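Local coordinates for protein putative sarcosine dimethylglycine methyltransferase (Galdieria sulphuraria, PDB 2O57) that probably transfers methyl groups from S-adenosylmethionine to sarcosine and dimethylglycine, at residues Y242-S253 against Q265-I276. Sequence-based numbering, arbitrary orientation.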
# COMPACT_ATOMS: atom_id res chain seq x y z
N TYR A 242 10.01 -12.45 7.77
CA TYR A 242 10.30 -13.29 8.92
C TYR A 242 10.87 -14.66 8.56
O TYR A 242 11.76 -15.14 9.28
CB TYR A 242 9.11 -13.34 9.86
CG TYR A 242 8.94 -12.01 10.55
CD1 TYR A 242 10.02 -11.43 11.25
CD2 TYR A 242 7.76 -11.31 10.49
CE1 TYR A 242 9.90 -10.19 11.87
CE2 TYR A 242 7.62 -10.05 11.12
CZ TYR A 242 8.67 -9.52 11.80
OH TYR A 242 8.52 -8.31 12.43
N SER A 243 10.46 -15.22 7.40
CA SER A 243 11.10 -16.43 6.86
C SER A 243 12.60 -16.19 6.54
O SER A 243 13.47 -17.02 6.89
CB SER A 243 10.36 -16.90 5.57
OG SER A 243 9.03 -17.26 5.89
N LYS A 244 12.91 -15.07 5.88
CA LYS A 244 14.32 -14.75 5.58
C LYS A 244 15.14 -14.47 6.86
O LYS A 244 16.30 -14.89 6.97
CB LYS A 244 14.40 -13.52 4.67
CG LYS A 244 13.72 -13.72 3.28
CD LYS A 244 14.54 -14.55 2.37
CE LYS A 244 15.78 -13.81 1.95
NZ LYS A 244 16.61 -14.60 1.03
N VAL A 245 14.55 -13.76 7.81
CA VAL A 245 15.26 -13.52 9.07
C VAL A 245 15.54 -14.85 9.80
O VAL A 245 16.67 -15.06 10.33
CB VAL A 245 14.51 -12.54 9.98
CG1 VAL A 245 15.22 -12.47 11.34
CG2 VAL A 245 14.47 -11.12 9.34
N LYS A 246 14.56 -15.76 9.80
CA LYS A 246 14.78 -17.07 10.42
C LYS A 246 15.90 -17.85 9.74
O LYS A 246 16.68 -18.53 10.42
CB LYS A 246 13.49 -17.90 10.44
CG LYS A 246 13.61 -19.18 11.29
CD LYS A 246 12.25 -19.93 11.45
CE LYS A 246 11.86 -20.52 10.15
NZ LYS A 246 12.65 -21.81 9.95
N ALA A 247 15.95 -17.78 8.40
CA ALA A 247 17.01 -18.44 7.64
C ALA A 247 18.38 -17.86 8.03
O ALA A 247 19.34 -18.60 8.21
CB ALA A 247 16.76 -18.27 6.11
N GLU A 248 18.48 -16.54 8.13
CA GLU A 248 19.73 -15.89 8.55
C GLU A 248 20.14 -16.24 9.99
O GLU A 248 21.34 -16.46 10.27
CB GLU A 248 19.65 -14.35 8.40
CG GLU A 248 21.03 -13.68 8.55
CD GLU A 248 21.96 -13.95 7.36
OE1 GLU A 248 21.52 -14.43 6.28
OE2 GLU A 248 23.17 -13.71 7.52
N LEU A 249 19.17 -16.36 10.87
CA LEU A 249 19.45 -16.74 12.27
C LEU A 249 20.06 -18.18 12.30
O LEU A 249 21.01 -18.47 13.05
CB LEU A 249 18.16 -16.66 13.09
CG LEU A 249 18.16 -17.23 14.53
CD1 LEU A 249 19.20 -16.44 15.36
CD2 LEU A 249 16.80 -17.13 15.20
N ILE A 250 19.50 -19.06 11.48
CA ILE A 250 20.01 -20.45 11.40
C ILE A 250 21.42 -20.44 10.79
O ILE A 250 22.35 -21.08 11.31
CB ILE A 250 19.01 -21.36 10.62
CG1 ILE A 250 17.79 -21.61 11.51
CG2 ILE A 250 19.70 -22.68 10.18
CD1 ILE A 250 16.55 -22.21 10.75
N LYS A 251 21.59 -19.66 9.73
CA LYS A 251 22.89 -19.55 9.07
C LYS A 251 24.00 -19.13 10.05
O LYS A 251 25.13 -19.67 10.00
CB LYS A 251 22.81 -18.52 7.95
CG LYS A 251 24.14 -18.28 7.25
CD LYS A 251 23.99 -17.62 5.88
CE LYS A 251 25.39 -17.48 5.24
NZ LYS A 251 25.45 -16.35 4.23
N ARG A 252 23.69 -18.15 10.90
CA ARG A 252 24.69 -17.54 11.78
C ARG A 252 24.77 -18.12 13.18
O ARG A 252 25.44 -17.55 14.04
CB ARG A 252 24.37 -16.06 11.92
CG ARG A 252 24.19 -15.32 10.60
CD ARG A 252 25.50 -14.81 10.15
NE ARG A 252 25.37 -13.87 9.07
CZ ARG A 252 26.38 -13.19 8.56
NH1 ARG A 252 27.61 -13.33 9.06
NH2 ARG A 252 26.15 -12.35 7.56
N SER A 253 24.07 -19.22 13.42
CA SER A 253 23.93 -19.85 14.74
C SER A 253 25.22 -20.01 15.54
O SER A 253 25.29 -19.55 16.67
CB SER A 253 23.27 -21.24 14.62
OG SER A 253 23.10 -21.80 15.92
N GLN A 265 18.37 -18.31 20.94
CA GLN A 265 18.16 -18.58 19.51
C GLN A 265 16.90 -19.40 19.31
O GLN A 265 16.09 -19.11 18.43
CB GLN A 265 19.35 -19.30 18.88
CG GLN A 265 20.58 -18.42 18.75
CD GLN A 265 21.74 -19.14 18.10
OE1 GLN A 265 21.56 -19.85 17.11
NE2 GLN A 265 22.94 -18.97 18.67
N ALA A 266 16.73 -20.40 20.16
CA ALA A 266 15.57 -21.27 20.08
C ALA A 266 14.29 -20.45 20.31
O ALA A 266 13.36 -20.59 19.53
CB ALA A 266 15.70 -22.48 21.04
N ASN A 267 14.28 -19.55 21.31
CA ASN A 267 13.15 -18.66 21.61
C ASN A 267 12.86 -17.68 20.47
O ASN A 267 11.69 -17.44 20.13
CB ASN A 267 13.37 -17.80 22.87
CG ASN A 267 13.38 -18.63 24.17
OD1 ASN A 267 12.73 -19.66 24.25
ND2 ASN A 267 14.10 -18.15 25.19
N MSE A 268 13.92 -17.09 19.91
CA MSE A 268 13.74 -16.19 18.74
C MSE A 268 13.11 -16.92 17.55
O MSE A 268 12.18 -16.42 16.95
CB MSE A 268 15.06 -15.55 18.32
CG MSE A 268 14.79 -14.40 17.27
SE MSE A 268 16.39 -13.43 16.84
CE MSE A 268 15.68 -12.54 15.27
N LYS A 269 13.68 -18.06 17.19
CA LYS A 269 13.17 -18.91 16.10
C LYS A 269 11.68 -19.26 16.30
O LYS A 269 10.87 -19.17 15.35
CB LYS A 269 14.08 -20.16 16.02
CG LYS A 269 13.88 -21.14 14.87
CD LYS A 269 14.89 -22.34 14.96
CE LYS A 269 16.33 -21.86 15.20
NZ LYS A 269 17.34 -22.97 15.47
N ARG A 270 11.30 -19.64 17.52
CA ARG A 270 9.88 -19.90 17.79
C ARG A 270 9.02 -18.68 17.52
O ARG A 270 7.98 -18.81 16.88
CB ARG A 270 9.65 -20.41 19.20
CG ARG A 270 10.09 -21.85 19.37
CD ARG A 270 9.72 -22.37 20.72
NE ARG A 270 10.62 -21.86 21.76
CZ ARG A 270 11.70 -22.51 22.20
NH1 ARG A 270 12.02 -23.70 21.68
NH2 ARG A 270 12.45 -21.96 23.15
N GLY A 271 9.43 -17.51 18.02
CA GLY A 271 8.72 -16.25 17.75
C GLY A 271 8.61 -15.94 16.26
O GLY A 271 7.54 -15.54 15.77
N LEU A 272 9.70 -16.13 15.54
CA LEU A 272 9.69 -15.95 14.08
C LEU A 272 8.65 -16.87 13.43
O LEU A 272 7.84 -16.42 12.61
CB LEU A 272 11.07 -16.17 13.46
CG LEU A 272 12.13 -15.09 13.89
CD1 LEU A 272 13.52 -15.52 13.45
CD2 LEU A 272 11.77 -13.70 13.37
N GLU A 273 8.65 -18.14 13.83
CA GLU A 273 7.70 -19.11 13.29
C GLU A 273 6.24 -18.66 13.51
O GLU A 273 5.38 -18.89 12.65
CB GLU A 273 7.93 -20.48 13.92
CG GLU A 273 9.17 -21.19 13.37
CD GLU A 273 9.66 -22.34 14.27
OE1 GLU A 273 9.04 -22.61 15.32
OE2 GLU A 273 10.69 -22.95 13.93
N HIS A 274 5.98 -18.03 14.66
CA HIS A 274 4.62 -17.54 14.98
C HIS A 274 4.19 -16.43 14.03
O HIS A 274 3.04 -16.40 13.61
CB HIS A 274 4.53 -17.02 16.42
CG HIS A 274 4.47 -18.09 17.46
ND1 HIS A 274 3.73 -19.25 17.29
CD2 HIS A 274 5.03 -18.18 18.69
CE1 HIS A 274 3.88 -20.02 18.36
NE2 HIS A 274 4.66 -19.39 19.22
N TRP A 275 5.10 -15.51 13.70
CA TRP A 275 4.78 -14.46 12.75
C TRP A 275 4.50 -15.07 11.38
O TRP A 275 3.55 -14.68 10.73
CB TRP A 275 5.92 -13.44 12.60
CG TRP A 275 5.95 -12.44 13.72
CD1 TRP A 275 6.87 -12.37 14.72
CD2 TRP A 275 5.02 -11.36 13.95
NE1 TRP A 275 6.59 -11.31 15.55
CE2 TRP A 275 5.45 -10.68 15.12
CE3 TRP A 275 3.87 -10.90 13.28
CZ2 TRP A 275 4.77 -9.58 15.64
CZ3 TRP A 275 3.18 -9.79 13.80
CH2 TRP A 275 3.65 -9.13 14.97
N ILE A 276 5.35 -16.00 10.95
CA ILE A 276 5.21 -16.63 9.62
C ILE A 276 3.87 -17.37 9.55
O ILE A 276 3.08 -17.17 8.61
CB ILE A 276 6.40 -17.61 9.35
CG1 ILE A 276 7.74 -16.85 9.24
CG2 ILE A 276 6.15 -18.49 8.08
CD1 ILE A 276 9.00 -17.75 9.47
O HOH W 1 20.01 -20.25 14.96
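Tyr242 and Leu272 have the closest CA atoms of two nearly antiparallel helical segments, 242-251 and 265-276, whose axes come within 9.2 Å at 160°. Knobs-into-holes packing fills the seam: Leu272 enters a hole formed by Tyr242, Val245, Lys246 and Leu249, its CD1 3.6 Å from Lys246 CA, while Leu249 drops among Gln265, Met268, Lys269 and Leu272. Lys246, with CG anti to the backbone N (chi1 -170°), brings CD against Glu273 CG. At one end, Tyr242 and Trp275 form an offset stack, the phenol and pyrrole centroids 4.5 Å apart and the planes 23° from parallel. At the other, the Gln265 amide spans the turn that follows helix 235-251: OE1 accepts a hydrogen bond from Ser253 OG at 2.8 Å, on a lone pair in the carbonyl plane, and NE2 donates to Ser253 O at 3.1 Å. A water joins OE1 to Leu249 O. A leucine replacing Gln265 would probably leave Ser253 O and OG without these partners. Helices 235-251 and 262-280 form a hairpin through short helix 253-256, beside the Rossmann-like sheet; helix 27-40 packs on Val245 and Met268, and Pro188 of strand 181-190 touches the Tyr242 and Trp275 side chains.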